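Local coordinates for hypothetical protein (Staphylococcus aureus subsp. aureus, PDB 2ETS) that is of unknown function but adopts a four-helical bundle fold as a representative of the DUF1798 family of bacterial proteins, at residues 19-24 against 113-118; 30-35 against 98-103. All coordinates share one frame; numbering follows the deposited sequence. Where two conformers were deposited one is given.

Contact 1. Residues 19-24 against 113-118; sequences SLIYEV and DLQNIL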
ATOM      1  N   SER A  19       8.780  -0.066  -4.352  1.00 60.04           N
ATOM      2  CA  SER A  19       8.593   0.920  -3.319  1.00 60.32           C
ATOM      3  C   SER A  19       7.329   0.692  -2.500  1.00 57.57           C
ATOM      4  O   SER A  19       7.356   0.834  -1.290  1.00 59.19           O
ATOM      5  CB  SER A  19       8.559   2.314  -3.913  1.00 61.60           C
ATOM      6  OG  SER A  19       8.684   3.244  -2.861  1.00 70.80           O
ATOM      7  N   LEU A  20       6.215   0.370  -3.147  1.00 56.47           N
ATOM      8  CA  LEU A  20       4.986   0.103  -2.415  1.00 54.42           C
ATOM      9  C   LEU A  20       5.101  -1.208  -1.622  1.00 51.51           C
ATOM     10  O   LEU A  20       4.604  -1.323  -0.513  1.00 51.61           O
ATOM     11  CB  LEU A  20       3.786   0.024  -3.365  1.00 56.67           C
ATOM     12  CG  LEU A  20       3.334   1.313  -4.043  1.00 60.27           C
ATOM     13  CD1 LEU A  20       2.286   0.990  -5.093  1.00 60.39           C
ATOM     14  CD2 LEU A  20       2.764   2.256  -3.020  1.00 60.10           C
ATOM     15  N   ILE A  21       5.725  -2.212  -2.210  1.00 51.67           N
ATOM     16  CA  ILE A  21       5.958  -3.463  -1.507  1.00 52.46           C
ATOM     17  C   ILE A  21       6.687  -3.234  -0.186  1.00 52.40           C
ATOM     18  O   ILE A  21       6.199  -3.653   0.897  1.00 52.22           O
ATOM     19  CB  ILE A  21       6.690  -4.482  -2.405  1.00 51.79           C
ATOM     20  CG1 ILE A  21       5.678  -4.971  -3.477  1.00 49.82           C
ATOM     21  CG2 ILE A  21       7.188  -5.683  -1.582  1.00 49.42           C
ATOM     22  CD1 ILE A  21       6.272  -5.880  -4.551  1.00 54.71           C
ATOM     23  N   TYR A  22       7.817  -2.544  -0.264  1.00 50.85           N
ATOM     24  CA  TYR A  22       8.566  -2.152   0.941  1.00 50.13           C
ATOM     25  C   TYR A  22       7.639  -1.431   1.923  1.00 48.46           C
ATOM     26  O   TYR A  22       7.607  -1.764   3.114  1.00 45.38           O
ATOM     27  CB  TYR A  22       9.787  -1.275   0.602  1.00 49.38           C
ATOM     28  CG  TYR A  22      10.339  -0.482   1.799  1.00 48.33           C
ATOM     29  CD1 TYR A  22      11.307  -1.022   2.688  1.00 58.10           C
ATOM     30  CD2 TYR A  22       9.908   0.802   2.034  1.00 53.49           C
ATOM     31  CE1 TYR A  22      11.795  -0.269   3.781  1.00 57.05           C
ATOM     32  CE2 TYR A  22      10.396   1.553   3.096  1.00 53.90           C
ATOM     33  CZ  TYR A  22      11.301   1.023   3.972  1.00 61.01           C
ATOM     34  OH  TYR A  22      11.688   1.864   4.997  1.00 60.25           O
ATOM     35  N   GLU A  23       6.882  -0.439   1.415  1.00 46.79           N
ATOM     36  CA  GLU A  23       6.035   0.360   2.295  1.00 49.09           C
ATOM     37  C   GLU A  23       4.901  -0.445   2.993  1.00 50.25           C
ATOM     38  O   GLU A  23       4.613  -0.242   4.178  1.00 50.86           O
ATOM     39  CB  GLU A  23       5.487   1.551   1.533  1.00 50.01           C
ATOM     40  CG  GLU A  23       6.530   2.655   1.315  1.00 55.91           C
ATOM     41  CD  GLU A  23       6.974   3.338   2.604  1.00 55.73           C
ATOM     42  OE1 GLU A  23       6.530   2.902   3.700  1.00 59.84           O
ATOM     43  OE2 GLU A  23       7.761   4.319   2.518  1.00 62.05           O
ATOM     44  N   VAL A  24       4.284  -1.371   2.257  1.00 51.37           N
ATOM     45  CA  VAL A  24       3.249  -2.235   2.825  1.00 54.10           C
ATOM     46  C   VAL A  24       3.856  -3.144   3.949  1.00 55.08           C
ATOM     47  O   VAL A  24       3.224  -3.398   4.986  1.00 57.08           O
ATOM     48  CB  VAL A  24       2.571  -3.032   1.701  1.00 54.78           C
ATOM     49  CG1 VAL A  24       1.640  -4.090   2.242  1.00 58.11           C
ATOM     50  CG2 VAL A  24       1.789  -2.073   0.768  1.00 57.37           C
ATOM     51  N   ASP A 113      -1.723  -8.626  -4.943  1.00 49.51           N
ATOM     52  CA  ASP A 113      -1.818  -7.778  -6.126  1.00 51.19           C
ATOM     53  C   ASP A 113      -0.491  -7.161  -6.567  1.00 52.89           C
ATOM     54  O   ASP A 113      -0.165  -7.101  -7.755  1.00 52.56           O
ATOM     55  CB  ASP A 113      -2.785  -6.656  -5.835  1.00 53.75           C
ATOM     56  CG  ASP A 113      -4.241  -7.124  -5.817  1.00 57.49           C
ATOM     57  OD1 ASP A 113      -4.537  -8.244  -6.316  1.00 54.94           O
ATOM     58  OD2 ASP A 113      -5.080  -6.342  -5.313  1.00 58.13           O
ATOM     59  N   LEU A 114       0.241  -6.637  -5.595  1.00 52.58           N
ATOM     60  CA  LEU A 114       1.530  -6.008  -5.862  1.00 51.04           C
ATOM     61  C   LEU A 114       2.516  -6.963  -6.527  1.00 49.45           C
ATOM     62  O   LEU A 114       3.251  -6.573  -7.436  1.00 45.93           O
ATOM     63  CB  LEU A 114       2.119  -5.463  -4.559  1.00 50.53           C
ATOM     64  CG  LEU A 114       1.436  -4.192  -4.032  1.00 52.66           C
ATOM     65  CD1 LEU A 114       2.064  -3.801  -2.725  1.00 55.20           C
ATOM     66  CD2 LEU A 114       1.541  -3.022  -5.019  1.00 54.27           C
ATOM     67  N   GLN A 115       2.526  -8.216  -6.084  1.00 49.28           N
ATOM     68  CA  GLN A 115       3.392  -9.209  -6.705  1.00 49.57           C
ATOM     69  C   GLN A 115       3.024  -9.469  -8.157  1.00 49.59           C
ATOM     70  O   GLN A 115       3.914  -9.654  -8.992  1.00 52.14           O
ATOM     71  CB  GLN A 115       3.353 -10.534  -5.943  1.00 50.80           C
ATOM     72  CG  GLN A 115       4.155 -10.558  -4.696  1.00 51.17           C
ATOM     73  CD  GLN A 115       5.657 -10.329  -4.959  1.00 59.84           C
ATOM     74  OE1 GLN A 115       6.305  -9.596  -4.209  1.00 49.37           O
ATOM     75  NE2 GLN A 115       6.190 -10.912  -6.046  1.00 49.93           N
ATOM     76  N   ASN A 116       1.723  -9.523  -8.452  1.00 46.14           N
ATOM     77  CA  ASN A 116       1.256  -9.785  -9.796  1.00 46.63           C
ATOM     78  C   ASN A 116       1.639  -8.641 -10.715  1.00 47.22           C
ATOM     79  O   ASN A 116       1.935  -8.836 -11.906  1.00 45.18           O
ATOM     80  CB  ASN A 116      -0.269  -9.973  -9.822  1.00 50.86           C
ATOM     81  CG  ASN A 116      -0.707 -11.335  -9.301  1.00 51.89           C
ATOM     82  OD1 ASN A 116       0.055 -12.303  -9.313  1.00 49.75           O
ATOM     83  ND2 ASN A 116      -1.941 -11.414  -8.855  1.00 43.27           N
ATOM     84  N   ILE A 117       1.598  -7.441 -10.158  1.00 47.62           N
ATOM     85  CA  ILE A 117       1.919  -6.255 -10.912  1.00 51.13           C
ATOM     86  C   ILE A 117       3.401  -6.294 -11.172  1.00 50.41           C
ATOM     87  O   ILE A 117       3.828  -6.156 -12.320  1.00 50.33           O
ATOM     88  CB  ILE A 117       1.514  -4.961 -10.164  1.00 50.67           C
ATOM     89  CG1 ILE A 117      -0.005  -4.839 -10.150  1.00 54.02           C
ATOM     90  CG2 ILE A 117       2.129  -3.742 -10.821  1.00 51.11           C
ATOM     91  CD1 ILE A 117      -0.536  -3.683  -9.288  1.00 55.67           C
ATOM     92  N   LEU A 118       4.174  -6.523 -10.109  1.00 51.35           N
ATOM     93  CA  LEU A 118       5.631  -6.612 -10.229  1.00 53.11           C
ATOM     94  C   LEU A 118       5.983  -7.616 -11.302  1.00 52.19           C
ATOM     95  O   LEU A 118       6.747  -7.286 -12.170  1.00 55.16           O
ATOM     96  CB  LEU A 118       6.306  -6.978  -8.897  1.00 53.19           C
ATOM     97  CG  LEU A 118       7.845  -6.915  -8.866  1.00 54.29           C
ATOM     98  CD1 LEU A 118       8.355  -5.464  -8.839  1.00 50.95           C
ATOM     99  CD2 LEU A 118       8.422  -7.701  -7.680  1.00 54.37           C
TER
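Apolar packing carries this contact, and L114 stands at the middle of it, meeting I21, L20 and V24 with different parts of one side chain. I21 lies alongside it, the two side chains running past each other in opposite directions, so that I21 CG1 comes 3.8 Å from L114 CB. The two methyls of L114 point to different neighbours: CD1 lies against I21 CG1 and meets V24 tip to tip, with V24 CG2 and L114 CD1 3.9 Å apart, while CD2 faces L20, whose side chain crosses at about a right angle and brings L20 CD1 within 4.1 Å of L114 CD2. The backbones belong to the first and last long helices of the four-helical bundle, 12-37 and 100-120, which run antiparallel at 160°, the axes of the two short segments coming within 10.3 Å at their closest. L20 also packs on I57, L58 and I61 of helix 43-63, tying this helix pair to a third member of the bundle. One turn from L114, L118 CD2 touches I21 CD1 at 4.2 Å. The remaining contact is between polar and apolar groups: Q115, bent at chi2 (-62°), crosses I21 at about a right angle and brings OE1 to 3.7 Å from I21 CD1, a van der Waals approach on the more exposed side. E23 is hydrogen-bonded to H53 and Y50, and D113 forms a salt bridge with K78.

Contact 2. Residues 30-35 against 98-103; sequences NFENVK and TSRKLF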
ATOM      1  N   ASN A  30       4.436  -1.335  11.667  1.00 55.17           N
ATOM      2  CA  ASN A  30       3.799  -0.258  12.410  1.00 55.37           C
ATOM      3  C   ASN A  30       2.578  -0.770  13.183  1.00 54.15           C
ATOM      4  O   ASN A  30       2.346  -0.436  14.349  1.00 53.20           O
ATOM      5  CB  ASN A  30       3.391   0.855  11.443  1.00 57.17           C
ATOM      6  CG  ASN A  30       4.545   1.810  11.133  1.00 60.78           C
ATOM      7  OD1 ASN A  30       4.985   2.528  12.002  1.00 66.90           O
ATOM      8  ND2 ASN A  30       5.048   1.789   9.905  1.00 61.52           N
ATOM      9  N   PHE A  31       1.801  -1.597  12.522  1.00 53.69           N
ATOM     10  CA  PHE A  31       0.622  -2.165  13.128  1.00 53.33           C
ATOM     11  C   PHE A  31       1.054  -3.022  14.324  1.00 53.75           C
ATOM     12  O   PHE A  31       0.458  -2.947  15.395  1.00 56.00           O
ATOM     13  CB  PHE A  31      -0.147  -2.977  12.086  1.00 51.53           C
ATOM     14  CG  PHE A  31      -1.279  -3.781  12.656  1.00 53.25           C
ATOM     15  CD1 PHE A  31      -2.464  -3.157  13.036  1.00 53.02           C
ATOM     16  CD2 PHE A  31      -1.164  -5.155  12.809  1.00 54.32           C
ATOM     17  CE1 PHE A  31      -3.521  -3.885  13.542  1.00 51.08           C
ATOM     18  CE2 PHE A  31      -2.231  -5.895  13.322  1.00 61.97           C
ATOM     19  CZ  PHE A  31      -3.422  -5.252  13.683  1.00 47.26           C
ATOM     20  N   GLU A  32       2.092  -3.827  14.140  1.00 55.01           N
ATOM     21  CA  GLU A  32       2.640  -4.635  15.234  1.00 55.92           C
ATOM     22  C   GLU A  32       3.121  -3.789  16.389  1.00 53.56           C
ATOM     23  O   GLU A  32       3.001  -4.201  17.538  1.00 54.17           O
ATOM     24  CB  GLU A  32       3.787  -5.537  14.763  1.00 56.16           C
ATOM     25  CG  GLU A  32       3.341  -6.710  13.916  1.00 66.06           C
ATOM     26  CD  GLU A  32       2.313  -7.628  14.589  1.00 67.73           C
ATOM     27  OE1 GLU A  32       2.350  -7.839  15.826  1.00 76.57           O
ATOM     28  OE2 GLU A  32       1.479  -8.172  13.846  1.00 70.12           O
ATOM     29  N   ASN A  33       3.672  -2.621  16.081  1.00 53.35           N
ATOM     30  CA  ASN A  33       4.161  -1.749  17.134  0.50 53.56           C
ATOM     31  C   ASN A  33       3.015  -1.125  17.929  1.00 53.39           C
ATOM     32  O   ASN A  33       3.052  -1.187  19.149  1.00 49.20           O
ATOM     33  CB  ASN A  33       5.135  -0.704  16.581  0.50 52.46           C
ATOM     34  CG  ASN A  33       6.502  -1.306  16.205  0.50 51.01           C
ATOM     35  OD1 ASN A  33       7.389  -0.592  15.750  0.50 57.22           O
ATOM     36  ND2 ASN A  33       6.668  -2.610  16.401  0.50 52.02           N
ATOM     37  N   VAL A  34       1.983  -0.588  17.255  1.00 55.24           N
ATOM     38  CA  VAL A  34       0.852   0.018  17.999  1.00 57.51           C
ATOM     39  C   VAL A  34       0.096  -1.035  18.822  1.00 54.41           C
ATOM     40  O   VAL A  34      -0.457  -0.733  19.876  1.00 54.32           O
ATOM     41  CB  VAL A  34      -0.156   0.874  17.102  1.00 57.64           C
ATOM     42  CG1 VAL A  34       0.605   1.916  16.310  1.00 65.53           C
ATOM     43  CG2 VAL A  34      -1.004   0.015  16.173  1.00 63.96           C
ATOM     44  N   LYS A  35       0.098  -2.266  18.336  1.00 53.83           N
ATOM     45  CA  LYS A  35      -0.610  -3.362  18.979  1.00 54.20           C
ATOM     46  C   LYS A  35       0.121  -3.846  20.240  1.00 52.82           C
ATOM     47  O   LYS A  35      -0.540  -4.105  21.256  1.00 51.36           O
ATOM     48  CB  LYS A  35      -0.795  -4.533  18.003  1.00 54.09           C
ATOM     49  CG  LYS A  35      -1.938  -4.379  16.975  1.00 60.18           C
ATOM     50  CD  LYS A  35      -3.288  -4.126  17.681  1.00 57.88           C
ATOM     51  CE  LYS A  35      -4.431  -4.800  17.073  1.00 56.33           C
ATOM     52  NZ  LYS A  35      -5.715  -4.207  17.571  1.00 52.65           N
ATOM     53  N   THR A  98      -7.248  -0.902  15.495  1.00 52.12           N
ATOM     54  CA  THR A  98      -7.422  -1.589  14.210  1.00 50.23           C
ATOM     55  C   THR A  98      -7.520  -3.125  14.416  1.00 52.69           C
ATOM     56  O   THR A  98      -6.672  -3.762  15.096  1.00 53.51           O
ATOM     57  CB  THR A  98      -6.265  -1.248  13.255  1.00 50.03           C
ATOM     58  OG1 THR A  98      -6.329   0.149  12.893  1.00 48.08           O
ATOM     59  CG2 THR A  98      -6.277  -2.137  12.040  1.00 50.51           C
ATOM     60  N   SER A  99      -8.524  -3.725  13.792  1.00 52.77           N
ATOM     61  CA  SER A  99      -8.715  -5.183  13.833  1.00 53.97           C
ATOM     62  C   SER A  99      -7.613  -5.982  13.147  1.00 53.88           C
ATOM     63  O   SER A  99      -7.385  -5.837  11.953  1.00 52.24           O
ATOM     64  CB  SER A  99     -10.037  -5.548  13.137  1.00 55.97           C
ATOM     65  OG  SER A  99     -10.099  -6.948  12.910  1.00 49.99           O
ATOM     66  N   ARG A 100      -6.967  -6.876  13.879  1.00 54.82           N
ATOM     67  CA  ARG A 100      -5.910  -7.707  13.287  1.00 56.04           C
ATOM     68  C   ARG A 100      -6.443  -8.553  12.129  1.00 55.33           C
ATOM     69  O   ARG A 100      -5.804  -8.695  11.095  1.00 53.41           O
ATOM     70  CB  ARG A 100      -5.319  -8.631  14.330  1.00 55.63           C
ATOM     71  CG  ARG A 100      -4.281  -9.578  13.751  1.00 59.53           C
ATOM     72  CD  ARG A 100      -3.554 -10.345  14.844  1.00 59.85           C
ATOM     73  NE  ARG A 100      -2.832  -9.458  15.755  1.00 63.90           N
ATOM     74  CZ  ARG A 100      -1.588  -9.004  15.574  1.00 72.53           C
ATOM     75  NH1 ARG A 100      -0.909  -9.339  14.480  1.00 72.12           N
ATOM     76  NH2 ARG A 100      -1.020  -8.198  16.492  1.00 65.11           N
ATOM     77  N   LYS A 101      -7.615  -9.133  12.349  1.00 51.82           N
ATOM     78  CA  LYS A 101      -8.258  -9.971  11.371  1.00 53.60           C
ATOM     79  C   LYS A 101      -8.418  -9.225  10.026  1.00 51.18           C
ATOM     80  O   LYS A 101      -8.022  -9.729   8.978  1.00 53.07           O
ATOM     81  CB  LYS A 101      -9.598 -10.452  11.958  1.00 50.69           C
ATOM     82  CG  LYS A 101     -10.496 -11.193  10.997  1.00 62.52           C
ATOM     83  CD  LYS A 101     -11.733 -11.738  11.732  1.00 60.69           C
ATOM     84  CE  LYS A 101     -13.010 -11.683  10.885  1.00 73.30           C
ATOM     85  NZ  LYS A 101     -12.893 -12.456   9.609  1.00 71.13           N
ATOM     86  N   LEU A 102      -8.947  -8.017  10.071  1.00 47.75           N
ATOM     87  CA  LEU A 102      -9.309  -7.290   8.842  1.00 52.83           C
ATOM     88  C   LEU A 102      -8.072  -6.637   8.209  1.00 51.62           C
ATOM     89  O   LEU A 102      -7.949  -6.597   6.996  1.00 49.90           O
ATOM     90  CB  LEU A 102     -10.373  -6.229   9.136  1.00 51.06           C
ATOM     91  CG  LEU A 102     -11.729  -6.729   9.663  1.00 59.77           C
ATOM     92  CD1 LEU A 102     -12.647  -5.540   9.945  1.00 61.21           C
ATOM     93  CD2 LEU A 102     -12.406  -7.697   8.726  1.00 58.01           C
ATOM     94  N   PHE A 103      -7.174  -6.141   9.060  1.00 50.00           N
ATOM     95  CA  PHE A 103      -5.922  -5.517   8.629  1.00 49.13           C
ATOM     96  C   PHE A 103      -5.018  -6.504   7.903  1.00 50.40           C
ATOM     97  O   PHE A 103      -4.536  -6.231   6.798  1.00 49.86           O
ATOM     98  CB  PHE A 103      -5.189  -4.894   9.813  1.00 50.86           C
ATOM     99  CG  PHE A 103      -3.925  -4.166   9.424  1.00 52.25           C
ATOM    100  CD1 PHE A 103      -3.985  -2.882   8.988  1.00 49.52           C
ATOM    101  CD2 PHE A 103      -2.698  -4.810   9.436  1.00 50.19           C
ATOM    102  CE1 PHE A 103      -2.838  -2.218   8.603  1.00 50.22           C
ATOM    103  CE2 PHE A 103      -1.552  -4.162   9.077  1.00 56.47           C
ATOM    104  CZ  PHE A 103      -1.608  -2.878   8.657  1.00 59.79           C
TER
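The rings of F31 and F103 form an offset stack, with centroids 4.3 Å apart and planes only 17° from parallel. The two side chains run past each other in opposite directions, and F31 CB lies 3.5 Å from F103 CE2. On the opposite face of the F31 ring lies K35 CG, from the next turn of the same helix, while T98 O sits at the ring's edge, 3.5 Å from CE1. R100 CA lies 3.5 Å from F31 CZ, and F31 CE2 sits over the centre of one face of the R100 guanidinium, the two planes steeply inclined at 62°. The same guanidinium reaches E32 in its own plane: R100 NH1 donates an almost straight 2.7 Å bond to the syn side of OE2 in a salt bridge, supplemented by a long, weak bond from NH2 to OE1. This aromatic and ionic cluster joins helix 12-37 of the four-helical bundle to the start of helix 100-120. K35 bends at chi2 and chi3 to carry its ammonium past the F31 ring, where NZ donates a hydrogen bond to T98 O at 2.7 Å and another to K96 O, gripping the loop that precedes the helix. Behind these groups, T98 OG1 is hydrogen-bonded to E92 O, and S99 is the N-cap, its OG accepting from L102 N at 3.2 Å. F103 packs against L89 and E92 of helix 76-92 and against C93.

Contacts 1 and 2 are two stations along one pair of helices, 12-37 and 100-120, with centres 19 Å apart and nearest atoms about 6 Å apart. In chain order the segments run 19-24, 30-35, 98-103 and 113-118, so contact 2 is nested inside the loop closed by contact 1, as expected when two antiparallel helices meet twice. Contact 1 lies nearer the centre of the chain; contact 2 lies about 15 Å from it, where helix 100-120 begins. The pair is joined by aliphatic packing at one level and by an aromatic stack, a salt bridge and a lysine-to-carbonyl hydrogen bond at the other, so the first and last long helices close the bundle.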